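Local coordinates for serine hydrolase CCSP0084 (Cycloclasticus sp. P1, PDB 4I3F), which probably hydrolyses carbon-carbon or ester bonds as a serine hydrolase of the alpha/beta hydrolase fold, in the family of meta-cleavage product hydrolases and esterases, at residues A[25-30]-A[108-113]; A[68-73]-A[291-296]; A[82-87]-A[212-217]; A[115-120]-A[139-144]; A[247-252]-A[274-279]. All blocks are in the same frame, centred on the assembly; numbering follows the deposited sequence. Where two conformers were deposited one is given.

Interaction 1: residues A[25-30]-A[108-113]; sequences SNIQTG and IDLLDA
Ile27 and Ala113 meet through methyl groups, with Ile27 CD1 3.5 Å from Ala113 CB. The CG1 branch of Ile27 runs opposite its own backbone N (chi1 -177°). That puts CD1 against the last turn of the helix and leaves CG2 for Leu110. Ile27 CG2 lies 3.9 Å from Leu110 CD1, and the two side chains cross at about a right angle. Leu110 reaches the strand only with its end: its CG is anti to the backbone N, and chi2 of 58° turns CD1 back toward Ile27.

Thr29 works with its methyl. CG2 rests 3.9 Å from Leu110 N, on the helix backbone, while OG1 turns to Thr34 OG1. Thr29 CB also packs 3.8 Å from Asp109 CB. No direct hydrogen bond joins the segments. Instead one water donates to Thr29 O (2.9 Å) and to Asp109 OD2 (2.6 Å). The other carboxylate oxygen, Asp109 OD1, takes a hydrogen bond from Gln105. Gly30 passes close to OD2 with a positive phi, and a side chain there would sit tightly against this oxygen.

The strand and helix axes come within 7.8 Å, at 116° between their directions. Strand 23-29 is an outermost strand of the sheet. It pairs antiparallel with strand 32-39, whose Leu36 also touches Leu110, and helix 96-113 packs across this end.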
# COMPACT_ATOMS: atom_id res chain seq x y z
N SER A 25 18.51 1.31 -3.68
CA SER A 25 19.10 2.47 -4.32
C SER A 25 18.28 3.69 -3.94
O SER A 25 17.16 3.57 -3.44
CB SER A 25 19.11 2.30 -5.84
OG SER A 25 17.81 2.04 -6.35
N ASN A 26 18.86 4.87 -4.14
CA ASN A 26 18.14 6.11 -4.02
C ASN A 26 18.08 6.70 -5.42
O ASN A 26 19.11 6.91 -6.06
CB ASN A 26 18.84 7.06 -3.06
CG ASN A 26 18.89 6.52 -1.65
OD1 ASN A 26 17.89 6.56 -0.93
ND2 ASN A 26 20.05 6.01 -1.24
N ILE A 27 16.87 6.94 -5.90
CA ILE A 27 16.69 7.33 -7.28
C ILE A 27 15.87 8.61 -7.37
O ILE A 27 14.85 8.76 -6.69
CB ILE A 27 16.07 6.17 -8.09
CG1 ILE A 27 15.94 6.53 -9.57
CG2 ILE A 27 14.74 5.73 -7.51
CD1 ILE A 27 15.82 5.30 -10.45
N GLN A 28 16.33 9.55 -8.18
CA GLN A 28 15.65 10.84 -8.29
C GLN A 28 14.29 10.67 -8.97
O GLN A 28 14.20 10.15 -10.08
CB GLN A 28 16.51 11.82 -9.07
CG GLN A 28 15.90 13.20 -9.20
CD GLN A 28 16.84 14.16 -9.88
OE1 GLN A 28 18.04 14.17 -9.62
NE2 GLN A 28 16.30 14.98 -10.78
N THR A 29 13.24 11.11 -8.29
CA THR A 29 11.90 11.06 -8.86
C THR A 29 11.31 12.45 -8.73
O THR A 29 10.73 12.80 -7.69
CB THR A 29 11.00 10.04 -8.14
OG1 THR A 29 11.06 10.27 -6.72
CG2 THR A 29 11.47 8.62 -8.42
N GLY A 30 11.48 13.26 -9.77
CA GLY A 30 11.05 14.64 -9.71
C GLY A 30 11.89 15.46 -8.76
O GLY A 30 13.12 15.46 -8.86
N ILE A 108 5.08 7.21 -11.57
CA ILE A 108 5.37 7.45 -12.98
C ILE A 108 6.84 7.85 -13.15
O ILE A 108 7.52 7.33 -14.04
CB ILE A 108 4.45 8.53 -13.57
CG1 ILE A 108 2.99 8.09 -13.48
CG2 ILE A 108 4.83 8.82 -15.02
CD1 ILE A 108 2.71 6.79 -14.20
N ASP A 109 7.31 8.76 -12.30
CA ASP A 109 8.71 9.18 -12.33
C ASP A 109 9.66 8.02 -12.04
O ASP A 109 10.76 7.97 -12.59
CB ASP A 109 8.96 10.31 -11.33
CG ASP A 109 8.31 11.62 -11.74
OD1 ASP A 109 7.95 11.77 -12.93
OD2 ASP A 109 8.17 12.50 -10.86
N LEU A 110 9.23 7.09 -11.19
CA LEU A 110 10.04 5.90 -10.89
C LEU A 110 10.12 4.98 -12.11
O LEU A 110 11.21 4.54 -12.50
CB LEU A 110 9.45 5.14 -9.70
CG LEU A 110 10.10 3.82 -9.28
CD1 LEU A 110 11.57 4.01 -8.95
CD2 LEU A 110 9.37 3.19 -8.10
N LEU A 111 8.97 4.67 -12.71
CA LEU A 111 8.95 3.82 -13.90
C LEU A 111 9.75 4.44 -15.05
O LEU A 111 10.46 3.74 -15.78
CB LEU A 111 7.51 3.52 -14.34
CG LEU A 111 6.66 2.72 -13.37
CD1 LEU A 111 5.23 2.57 -13.90
CD2 LEU A 111 7.26 1.35 -13.09
N ASP A 112 9.66 5.76 -15.20
CA ASP A 112 10.41 6.43 -16.25
C ASP A 112 11.92 6.32 -15.99
O ASP A 112 12.71 6.11 -16.90
CB ASP A 112 10.02 7.91 -16.35
CG ASP A 112 8.66 8.12 -17.00
OD1 ASP A 112 8.07 7.15 -17.53
OD2 ASP A 112 8.19 9.28 -16.98
N ALA A 113 12.29 6.47 -14.72
CA ALA A 113 13.69 6.41 -14.29
C ALA A 113 14.30 5.02 -14.44
O ALA A 113 15.53 4.87 -14.51
CB ALA A 113 13.78 6.86 -12.85
O HOH W 1 7.91 12.57 -8.24

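Interaction 2: residues A[68-73]-A[291-296]; sequences PFLAEN and NLTKLF
Asn291 ND2 is held by Lys287 O of its own helix, while OD1 of the same amide meets Phe69 across the contact. Asn291 OD1 approaches Phe69 CZ to 3.3 Å, with the amide and ring planes 70° apart. The contact belongs to the helical layer of the alpha/beta hydrolase fold. Segment 68-73, on helix 66-70 and the turn beyond, lies against helix 286-298. No hydrogen bond joins the two segments.

Phe69 has CG anti to its backbone N (chi1 -179°), which sends the ring out to the other helix. There the aliphatic part of Lys294 crosses it at about a right angle, with Lys294 CD 3.6 Å from Phe69 CE2. Leu70 slides past Lys294 in the opposite direction and touches Lys294 CB with CD2.

Leu292 and Phe296 of the same helix touch strands 142-148, 243-248 and 269-274 of the sheet. Lys294 bends at its last torsion (chi4 -81°), and NZ makes a salt bridge with Asp298. The carbon before it, Lys294 CE, lies 3.2 Å from Asn73 OD1.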
# COMPACT_ATOMS: atom_id res chain seq x y z
N PRO A 68 10.90 -11.82 -1.89
CA PRO A 68 11.72 -12.97 -2.28
C PRO A 68 10.92 -13.99 -3.07
O PRO A 68 11.45 -14.63 -3.98
CB PRO A 68 12.14 -13.60 -0.94
CG PRO A 68 12.01 -12.52 0.05
CD PRO A 68 10.84 -11.70 -0.42
N PHE A 69 9.65 -14.15 -2.71
CA PHE A 69 8.80 -15.13 -3.37
C PHE A 69 8.53 -14.73 -4.81
O PHE A 69 8.73 -15.52 -5.74
CB PHE A 69 7.48 -15.31 -2.62
CG PHE A 69 6.57 -16.32 -3.24
CD1 PHE A 69 6.81 -17.68 -3.08
CD2 PHE A 69 5.48 -15.92 -4.00
CE1 PHE A 69 5.97 -18.61 -3.66
CE2 PHE A 69 4.65 -16.85 -4.57
CZ PHE A 69 4.89 -18.20 -4.40
N LEU A 70 8.07 -13.49 -5.00
CA LEU A 70 7.71 -13.01 -6.33
C LEU A 70 8.95 -12.85 -7.22
O LEU A 70 8.88 -13.04 -8.44
CB LEU A 70 6.94 -11.70 -6.24
CG LEU A 70 5.56 -11.78 -5.59
CD1 LEU A 70 5.04 -10.39 -5.29
CD2 LEU A 70 4.59 -12.50 -6.50
N ALA A 71 10.09 -12.54 -6.60
CA ALA A 71 11.32 -12.34 -7.36
C ALA A 71 11.84 -13.58 -8.08
O ALA A 71 12.71 -13.47 -8.93
CB ALA A 71 12.40 -11.74 -6.49
N GLU A 72 11.33 -14.77 -7.73
CA GLU A 72 11.70 -15.99 -8.44
C GLU A 72 11.28 -15.92 -9.90
O GLU A 72 11.83 -16.60 -10.76
CB GLU A 72 11.03 -17.21 -7.79
CG GLU A 72 11.43 -17.49 -6.34
CD GLU A 72 10.63 -18.63 -5.73
OE1 GLU A 72 9.80 -19.23 -6.46
OE2 GLU A 72 10.83 -18.94 -4.54
N ASN A 73 10.27 -15.09 -10.18
CA ASN A 73 9.72 -15.03 -11.53
C ASN A 73 9.46 -13.61 -12.03
O ASN A 73 9.22 -13.40 -13.23
CB ASN A 73 8.44 -15.88 -11.60
CG ASN A 73 8.70 -17.34 -11.28
OD1 ASN A 73 8.49 -17.79 -10.15
ND2 ASN A 73 9.17 -18.09 -12.27
N ASN A 291 1.03 -16.79 -2.93
CA ASN A 291 0.61 -17.66 -4.02
C ASN A 291 -0.57 -17.13 -4.83
O ASN A 291 -0.53 -17.19 -6.05
CB ASN A 291 0.39 -19.09 -3.52
CG ASN A 291 1.71 -19.81 -3.28
OD1 ASN A 291 2.37 -20.25 -4.21
ND2 ASN A 291 2.10 -19.92 -2.02
N LEU A 292 -1.61 -16.60 -4.17
CA LEU A 292 -2.74 -16.04 -4.92
C LEU A 292 -2.30 -14.92 -5.84
O LEU A 292 -2.70 -14.87 -7.02
CB LEU A 292 -3.83 -15.54 -3.96
CG LEU A 292 -5.12 -15.08 -4.64
CD1 LEU A 292 -5.85 -16.28 -5.24
CD2 LEU A 292 -6.00 -14.36 -3.63
N THR A 293 -1.45 -14.04 -5.32
CA THR A 293 -0.93 -12.90 -6.07
C THR A 293 -0.08 -13.35 -7.25
O THR A 293 -0.29 -12.89 -8.38
CB THR A 293 -0.13 -11.98 -5.13
OG1 THR A 293 -1.02 -11.44 -4.14
CG2 THR A 293 0.53 -10.83 -5.90
N LYS A 294 0.86 -14.26 -7.00
CA LYS A 294 1.72 -14.77 -8.06
C LYS A 294 0.92 -15.47 -9.15
O LYS A 294 1.11 -15.20 -10.34
CB LYS A 294 2.77 -15.73 -7.49
CG LYS A 294 3.71 -16.27 -8.57
CD LYS A 294 4.51 -17.47 -8.08
CE LYS A 294 5.43 -18.02 -9.17
NZ LYS A 294 4.74 -18.90 -10.15
N LEU A 295 0.04 -16.38 -8.74
CA LEU A 295 -0.75 -17.13 -9.71
C LEU A 295 -1.67 -16.21 -10.51
O LEU A 295 -1.95 -16.49 -11.67
CB LEU A 295 -1.55 -18.24 -9.01
CG LEU A 295 -0.71 -19.30 -8.31
CD1 LEU A 295 -1.58 -20.13 -7.38
CD2 LEU A 295 0.01 -20.19 -9.32
N PHE A 296 -2.14 -15.13 -9.90
CA PHE A 296 -2.95 -14.17 -10.64
C PHE A 296 -2.10 -13.51 -11.74
O PHE A 296 -2.51 -13.47 -12.90
CB PHE A 296 -3.55 -13.11 -9.71
CG PHE A 296 -4.34 -12.05 -10.43
CD1 PHE A 296 -5.55 -12.36 -11.03
CD2 PHE A 296 -3.85 -10.76 -10.52
CE1 PHE A 296 -6.27 -11.38 -11.71
CE2 PHE A 296 -4.56 -9.78 -11.21
CZ PHE A 296 -5.77 -10.08 -11.80

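Interaction 3: residues A[82-87]-A[212-217]; sequences AGFGLS and LQFEAM
Phe84 receives the methyl of Met217 over one ring face. Met217 CE lies 3.9 Å from the centroid of the Phe84 ring, 28° off the ring normal, so this is a CH-pi contact. The sulfur comes in more obliquely, 4.2 Å from Met217 SD to the same centroid, as a Met-aromatic contact. Beyond CG the methionine chain is extended, and this carries CE from the helix to the loop.

Packing is tightest round that methyl. Met217 CE is 3.5 Å from Gly83 CA, and a beta carbon on Gly83 would clash with it. Gly83 CA also faces Gln213 OE1 at 3.3 Å; this oxygen takes its hydrogen bond from His89 N. Phe84 CE1 lies 3.8 Å from Phe214 CD1, at the edge of the Phe214 ring and near its plane.

The solvent side is different. The type II' turn from Phe84 to Ser87 carries the exposed Leu86 away from the helix, and Leu212 is likewise exposed on the helix side.

Replacing Phe84 by an alanine would probably take the ring face from the Met217 methyl and open a gap beside Phe214. Helix 208-217 belongs to the helical insertion between strands 142-148 and 243-248, consistent with the lid of meta-cleavage product hydrolases. With no hydrogen bond across it, the contact depends on one ring face under a thioether methyl, so shape rather than polar pairing holds helix and loop together.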
# COMPACT_ATOMS: atom_id res chain seq x y z
N ALA A 82 6.36 8.51 -1.12
CA ALA A 82 6.78 9.84 -0.72
C ALA A 82 6.19 10.22 0.63
O ALA A 82 5.01 9.98 0.90
CB ALA A 82 6.40 10.87 -1.79
N GLY A 83 7.03 10.78 1.50
CA GLY A 83 6.61 11.14 2.84
C GLY A 83 6.81 10.02 3.85
O GLY A 83 6.70 10.25 5.06
N PHE A 84 7.08 8.81 3.37
CA PHE A 84 7.29 7.67 4.26
C PHE A 84 8.73 7.22 4.18
O PHE A 84 9.38 7.40 3.15
CB PHE A 84 6.42 6.47 3.85
CG PHE A 84 4.95 6.67 4.06
CD1 PHE A 84 4.36 6.29 5.25
CD2 PHE A 84 4.16 7.23 3.06
CE1 PHE A 84 2.99 6.46 5.46
CE2 PHE A 84 2.79 7.40 3.26
CZ PHE A 84 2.21 7.02 4.46
N GLY A 85 9.23 6.62 5.26
CA GLY A 85 10.56 6.02 5.27
C GLY A 85 11.65 6.94 4.78
O GLY A 85 11.77 8.07 5.25
N LEU A 86 12.43 6.47 3.81
CA LEU A 86 13.56 7.24 3.30
C LEU A 86 13.23 7.93 1.98
O LEU A 86 14.12 8.26 1.20
CB LEU A 86 14.78 6.33 3.13
CG LEU A 86 15.31 5.75 4.44
CD1 LEU A 86 16.39 4.73 4.15
CD2 LEU A 86 15.86 6.86 5.32
N SER A 87 11.94 8.17 1.75
CA SER A 87 11.51 8.96 0.60
C SER A 87 10.85 10.27 1.01
O SER A 87 9.77 10.62 0.54
CB SER A 87 10.56 8.15 -0.28
OG SER A 87 11.23 7.05 -0.87
N LEU A 212 6.61 14.50 10.74
CA LEU A 212 6.09 15.75 10.17
C LEU A 212 5.33 15.53 8.87
O LEU A 212 4.29 16.14 8.65
CB LEU A 212 7.23 16.74 9.96
CG LEU A 212 7.80 17.33 11.25
CD1 LEU A 212 9.09 18.09 11.00
CD2 LEU A 212 6.77 18.24 11.90
N GLN A 213 5.86 14.68 8.00
CA GLN A 213 5.20 14.48 6.72
C GLN A 213 3.94 13.60 6.84
O GLN A 213 2.97 13.81 6.12
CB GLN A 213 6.20 13.99 5.68
CG GLN A 213 7.42 14.92 5.62
CD GLN A 213 8.15 14.89 4.29
OE1 GLN A 213 7.81 14.12 3.40
NE2 GLN A 213 9.17 15.74 4.17
N PHE A 214 3.93 12.65 7.78
CA PHE A 214 2.73 11.83 8.01
C PHE A 214 1.60 12.73 8.51
O PHE A 214 0.44 12.58 8.10
CB PHE A 214 3.02 10.72 9.03
CG PHE A 214 1.89 9.72 9.19
CD1 PHE A 214 1.85 8.58 8.41
CD2 PHE A 214 0.90 9.93 10.13
CE1 PHE A 214 0.82 7.66 8.56
CE2 PHE A 214 -0.14 9.01 10.28
CZ PHE A 214 -0.18 7.88 9.50
N GLU A 215 1.92 13.65 9.41
CA GLU A 215 0.93 14.59 9.92
C GLU A 215 0.35 15.45 8.80
O GLU A 215 -0.83 15.80 8.82
CB GLU A 215 1.55 15.48 11.00
CG GLU A 215 1.93 14.74 12.28
CD GLU A 215 2.59 15.65 13.31
OE1 GLU A 215 2.31 15.49 14.51
OE2 GLU A 215 3.40 16.53 12.92
N ALA A 216 1.19 15.77 7.82
CA ALA A 216 0.77 16.64 6.73
C ALA A 216 -0.14 15.92 5.73
O ALA A 216 -1.00 16.55 5.10
CB ALA A 216 1.98 17.23 6.03
N MET A 217 0.05 14.60 5.59
CA MET A 217 -0.74 13.80 4.65
C MET A 217 -2.21 13.75 5.00
O MET A 217 -3.06 13.69 4.10
CB MET A 217 -0.27 12.36 4.67
CG MET A 217 1.09 12.15 4.14
SD MET A 217 1.62 10.49 4.54
CE MET A 217 3.34 10.68 4.08

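Interaction 4: residues A[115-120]-A[139-144]; sequences GIEQTH and PERFKK. With NA (sodium ion), chain D.
Arg141 grips two successive carbonyls. Its NE donates to Glu117 O at 2.7 Å and its NH2 to Ile116 O at 2.8 Å, both near the guanidinium plane. Bends at chi2 and chi3 (-54° and -68°) fold the guanidinium back to them. The Glu117 carboxylate lies over one guanidinium face, planes 10° apart, in a long salt bridge of charges only. A leucine in place of Arg141 would probably leave these carbonyls without their donors and Asp112 without its salt-bridge mate.

Gln118 NE2 bonds to Glu140 O at 2.9 Å. His120 ND1 accepts Lys144 N in the ring plane (3.0 Å), while Lys143 CE sits over a ring face, 3.8 Å from the His120 centroid.

Further out, Arg141 NH1 holds a water that also binds the sodium ion, as do Glu140 OE2 and His138.

Backbone bonds Thr119 N to Arg141 O and Lys143 N to Thr119 O set the parallel register. Strands 119-124 and 142-148, joined through helix 126-137, form a beta-alpha-beta crossover of the alpha/beta hydrolase sheet.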
# COMPACT_ATOMS: atom_id res chain seq x y z
N GLY A 115 13.18 2.97 -16.92
CA GLY A 115 12.93 2.60 -18.30
C GLY A 115 11.88 1.52 -18.47
O GLY A 115 11.90 0.77 -19.46
N ILE A 116 10.94 1.45 -17.53
CA ILE A 116 9.88 0.45 -17.58
C ILE A 116 8.60 1.05 -18.16
O ILE A 116 8.01 1.96 -17.58
CB ILE A 116 9.59 -0.12 -16.17
CG1 ILE A 116 10.79 -0.92 -15.66
CG2 ILE A 116 8.31 -0.98 -16.19
CD1 ILE A 116 10.71 -1.32 -14.19
N GLU A 117 8.18 0.54 -19.31
CA GLU A 117 7.01 1.10 -19.98
C GLU A 117 5.70 0.63 -19.33
O GLU A 117 4.79 1.44 -19.10
CB GLU A 117 7.02 0.79 -21.48
CG GLU A 117 5.81 1.33 -22.25
CD GLU A 117 5.60 2.84 -22.09
OE1 GLU A 117 6.59 3.58 -21.86
OE2 GLU A 117 4.44 3.29 -22.18
N GLN A 118 5.62 -0.66 -19.03
CA GLN A 118 4.42 -1.22 -18.40
C GLN A 118 4.80 -2.14 -17.26
O GLN A 118 5.79 -2.88 -17.36
CB GLN A 118 3.59 -2.00 -19.42
CG GLN A 118 3.02 -1.19 -20.56
CD GLN A 118 1.91 -1.93 -21.29
OE1 GLN A 118 2.10 -3.06 -21.74
NE2 GLN A 118 0.74 -1.31 -21.38
N THR A 119 4.00 -2.12 -16.20
CA THR A 119 4.27 -2.96 -15.03
C THR A 119 2.98 -3.53 -14.42
O THR A 119 1.91 -2.92 -14.54
CB THR A 119 5.04 -2.15 -13.95
OG1 THR A 119 5.46 -3.02 -12.89
CG2 THR A 119 4.17 -1.04 -13.37
N HIS A 120 3.07 -4.71 -13.80
CA HIS A 120 2.01 -5.15 -12.90
C HIS A 120 2.12 -4.30 -11.64
O HIS A 120 3.16 -3.70 -11.38
CB HIS A 120 2.17 -6.62 -12.52
CG HIS A 120 1.95 -7.59 -13.65
ND1 HIS A 120 0.86 -7.54 -14.49
CD2 HIS A 120 2.66 -8.69 -14.02
CE1 HIS A 120 0.92 -8.54 -15.35
NE2 HIS A 120 2.01 -9.25 -15.09
N PRO A 139 -3.37 4.84 -17.48
CA PRO A 139 -3.72 3.43 -17.67
C PRO A 139 -2.72 2.67 -18.55
O PRO A 139 -2.56 1.46 -18.36
CB PRO A 139 -5.09 3.50 -18.36
CG PRO A 139 -5.14 4.86 -18.99
CD PRO A 139 -4.39 5.74 -18.04
N GLU A 140 -2.06 3.35 -19.48
CA GLU A 140 -1.16 2.69 -20.42
C GLU A 140 0.13 2.16 -19.77
O GLU A 140 0.88 1.41 -20.39
CB GLU A 140 -0.80 3.64 -21.57
CG GLU A 140 0.10 4.83 -21.18
CD GLU A 140 -0.58 5.90 -20.31
OE1 GLU A 140 -1.81 5.86 -20.12
OE2 GLU A 140 0.13 6.79 -19.81
N ARG A 141 0.38 2.56 -18.53
CA ARG A 141 1.63 2.18 -17.87
C ARG A 141 1.46 0.92 -17.04
O ARG A 141 2.41 0.46 -16.40
CB ARG A 141 2.14 3.29 -16.96
CG ARG A 141 2.42 4.62 -17.66
CD ARG A 141 3.37 4.46 -18.85
NE ARG A 141 4.73 4.09 -18.45
CZ ARG A 141 5.66 4.96 -18.06
NH1 ARG A 141 5.39 6.25 -17.99
NH2 ARG A 141 6.87 4.53 -17.72
N PHE A 142 0.25 0.35 -17.03
CA PHE A 142 -0.04 -0.77 -16.13
C PHE A 142 -0.72 -1.94 -16.81
O PHE A 142 -1.48 -1.77 -17.77
CB PHE A 142 -0.84 -0.28 -14.91
CG PHE A 142 -0.13 0.78 -14.14
CD1 PHE A 142 -0.38 2.13 -14.38
CD2 PHE A 142 0.86 0.43 -13.23
CE1 PHE A 142 0.33 3.11 -13.70
CE2 PHE A 142 1.56 1.41 -12.55
CZ PHE A 142 1.29 2.75 -12.79
N LYS A 143 -0.40 -3.14 -16.31
CA LYS A 143 -0.89 -4.39 -16.87
C LYS A 143 -1.97 -4.93 -15.93
O LYS A 143 -3.12 -4.48 -15.99
CB LYS A 143 0.27 -5.38 -17.04
CG LYS A 143 1.23 -5.03 -18.20
CD LYS A 143 2.66 -5.52 -17.94
CE LYS A 143 2.77 -7.04 -17.95
NZ LYS A 143 2.46 -7.61 -19.29
N LYS A 144 -1.61 -5.86 -15.05
CA LYS A 144 -2.57 -6.34 -14.06
C LYS A 144 -2.36 -5.68 -12.71
O LYS A 144 -1.25 -5.27 -12.38
CB LYS A 144 -2.45 -7.85 -13.86
CG LYS A 144 -2.97 -8.71 -15.00
CD LYS A 144 -2.74 -10.17 -14.64
CE LYS A 144 -3.87 -11.06 -15.13
NZ LYS A 144 -3.67 -11.52 -16.53
NA NA D . 0.26 8.89 -18.79
O HOH W 2 1.45 -5.79 -21.89
O HOH W 3 2.94 7.97 -18.50
O HOH W 4 1.00 11.35 -19.76

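Interaction 5: residues A[247-252]-A[274-279]; sequences HAREDF and FDHCGH
Asp251 and His279 share the shortest polar bond of the contact. His279 ND1 donates to Asp251 OD2 at 2.6 Å, nearly straight (173°), on the syn side and 20° out of the carboxylate plane. Asp251 CG lies anti to its backbone N (chi1 -164°), which lays the carboxylate beside His279.

Backbone pairing comes next. Phe274 N bonds to His247 O (3.0 Å) and Arg249 N to Phe274 O (2.9 Å), the end of a parallel strand pair. A water joins Phe252 N and His279 N.

Among charged groups, Glu250 OE1 accepts Cys277 N at 3.0 Å from above the carboxylate plane. Glu250 OE2 is gripped side-on by Arg249 NE and NH2. Arg249 lays one guanidinium face on Asp275 CB.

Apolar contact is small: Ala248 CB touches Cys277 CB at 3.7 Å.

Phe253 and Ile254 backbone nitrogens bond to Asp251 OD1, which fixes the carboxylate. His279 touches Ser125 of a probable nucleophile elbow. The pair is consistent with the Asp-His part of the catalytic triad in this family.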
# COMPACT_ATOMS: atom_id res chain seq x y z
N HIS A 247 -9.10 -8.85 0.31
CA HIS A 247 -9.50 -8.14 1.52
C HIS A 247 -9.64 -9.10 2.67
O HIS A 247 -10.04 -10.26 2.49
CB HIS A 247 -10.84 -7.43 1.30
CG HIS A 247 -10.98 -6.15 2.07
ND1 HIS A 247 -10.85 -4.92 1.47
CD2 HIS A 247 -11.26 -5.92 3.37
CE1 HIS A 247 -11.03 -3.97 2.38
NE2 HIS A 247 -11.28 -4.55 3.54
N ALA A 248 -9.33 -8.63 3.87
CA ALA A 248 -9.53 -9.44 5.06
C ALA A 248 -10.95 -9.27 5.56
O ALA A 248 -11.42 -8.14 5.71
CB ALA A 248 -8.57 -9.01 6.13
N ARG A 249 -11.62 -10.38 5.85
CA ARG A 249 -13.00 -10.31 6.31
C ARG A 249 -13.10 -9.46 7.57
O ARG A 249 -14.01 -8.63 7.70
CB ARG A 249 -13.57 -11.71 6.56
CG ARG A 249 -15.05 -11.71 6.92
CD ARG A 249 -15.58 -13.13 7.11
NE ARG A 249 -14.93 -13.81 8.24
CZ ARG A 249 -15.04 -15.10 8.51
NH1 ARG A 249 -15.81 -15.87 7.75
NH2 ARG A 249 -14.40 -15.63 9.54
N GLU A 250 -12.15 -9.65 8.49
CA GLU A 250 -12.15 -8.93 9.77
C GLU A 250 -11.31 -7.65 9.79
O GLU A 250 -10.92 -7.20 10.86
CB GLU A 250 -11.68 -9.87 10.89
CG GLU A 250 -12.61 -11.05 11.19
CD GLU A 250 -12.40 -12.25 10.28
OE1 GLU A 250 -11.55 -12.19 9.37
OE2 GLU A 250 -13.08 -13.27 10.49
N ASP A 251 -11.04 -7.07 8.62
CA ASP A 251 -10.21 -5.85 8.55
C ASP A 251 -10.73 -4.78 9.51
O ASP A 251 -11.90 -4.38 9.43
CB ASP A 251 -10.21 -5.33 7.10
CG ASP A 251 -9.10 -4.34 6.82
OD1 ASP A 251 -8.77 -3.49 7.69
OD2 ASP A 251 -8.58 -4.37 5.70
N PHE A 252 -9.85 -4.34 10.42
CA PHE A 252 -10.20 -3.38 11.47
C PHE A 252 -10.01 -1.93 11.00
O PHE A 252 -10.39 -1.00 11.72
CB PHE A 252 -9.32 -3.66 12.70
CG PHE A 252 -9.64 -2.84 13.93
CD1 PHE A 252 -10.78 -3.09 14.69
CD2 PHE A 252 -8.76 -1.86 14.37
CE1 PHE A 252 -11.06 -2.35 15.84
CE2 PHE A 252 -9.02 -1.11 15.52
CZ PHE A 252 -10.17 -1.36 16.25
N PHE A 274 -10.33 -13.26 2.61
CA PHE A 274 -9.78 -14.23 3.55
C PHE A 274 -10.44 -14.12 4.92
O PHE A 274 -10.61 -13.03 5.46
CB PHE A 274 -8.27 -14.02 3.73
CG PHE A 274 -7.47 -14.37 2.51
CD1 PHE A 274 -7.12 -15.68 2.24
CD2 PHE A 274 -7.04 -13.37 1.64
CE1 PHE A 274 -6.36 -16.01 1.11
CE2 PHE A 274 -6.28 -13.69 0.51
CZ PHE A 274 -5.94 -15.01 0.25
N ASP A 275 -10.82 -15.27 5.47
CA ASP A 275 -11.40 -15.35 6.80
C ASP A 275 -10.32 -15.35 7.85
O ASP A 275 -9.18 -15.71 7.56
CB ASP A 275 -12.15 -16.67 6.94
CG ASP A 275 -11.23 -17.87 6.78
OD1 ASP A 275 -10.96 -18.54 7.80
OD2 ASP A 275 -10.75 -18.12 5.66
N HIS A 276 -10.69 -14.99 9.08
CA HIS A 276 -9.77 -14.95 10.22
C HIS A 276 -8.51 -14.20 9.85
O HIS A 276 -7.40 -14.72 9.95
CB HIS A 276 -9.43 -16.37 10.68
CG HIS A 276 -10.57 -17.09 11.32
ND1 HIS A 276 -11.37 -17.97 10.62
CD2 HIS A 276 -11.04 -17.09 12.59
CE1 HIS A 276 -12.28 -18.47 11.43
NE2 HIS A 276 -12.11 -17.95 12.63
N CYS A 277 -8.70 -12.96 9.41
CA CYS A 277 -7.61 -12.23 8.81
C CYS A 277 -7.71 -10.76 9.16
O CYS A 277 -8.81 -10.18 9.14
CB CYS A 277 -7.65 -12.39 7.28
SG CYS A 277 -6.13 -11.90 6.48
N GLY A 278 -6.57 -10.15 9.45
CA GLY A 278 -6.52 -8.72 9.67
C GLY A 278 -6.11 -7.96 8.44
O GLY A 278 -5.80 -8.55 7.39
N HIS A 279 -6.10 -6.64 8.55
CA HIS A 279 -5.74 -5.78 7.42
C HIS A 279 -4.47 -6.20 6.67
O HIS A 279 -4.44 -6.15 5.43
CB HIS A 279 -5.59 -4.32 7.86
CG HIS A 279 -5.31 -3.41 6.71
ND1 HIS A 279 -6.22 -3.19 5.70
CD2 HIS A 279 -4.19 -2.72 6.37
CE1 HIS A 279 -5.69 -2.37 4.81
NE2 HIS A 279 -4.45 -2.08 5.18
O HOH W 5 -7.30 -5.72 10.97

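Interactions 1 and 4 touch: the Asp112-Arg141 salt bridge joins them, and Leu111 CD1 packs on Thr119 CG2 at 3.8 Å. The sodium ion belongs to interaction 4 and lies about 10 Å from the Asp109 side chain of interaction 1. Interaction 2 links onward. Phe296 O meets Lys144 CE of interaction 4 at 3.5 Å, and Leu292 CD2 meets Phe274 CZ of interaction 5 at 3.9 Å. Interaction 5 is the one at the probable active site. Its centre is about 29 Å from that of interaction 4, well away from the metal. Interaction 3, between loop 82-87 and the likely lid, lies about 26 Å from interaction 5, centre to centre.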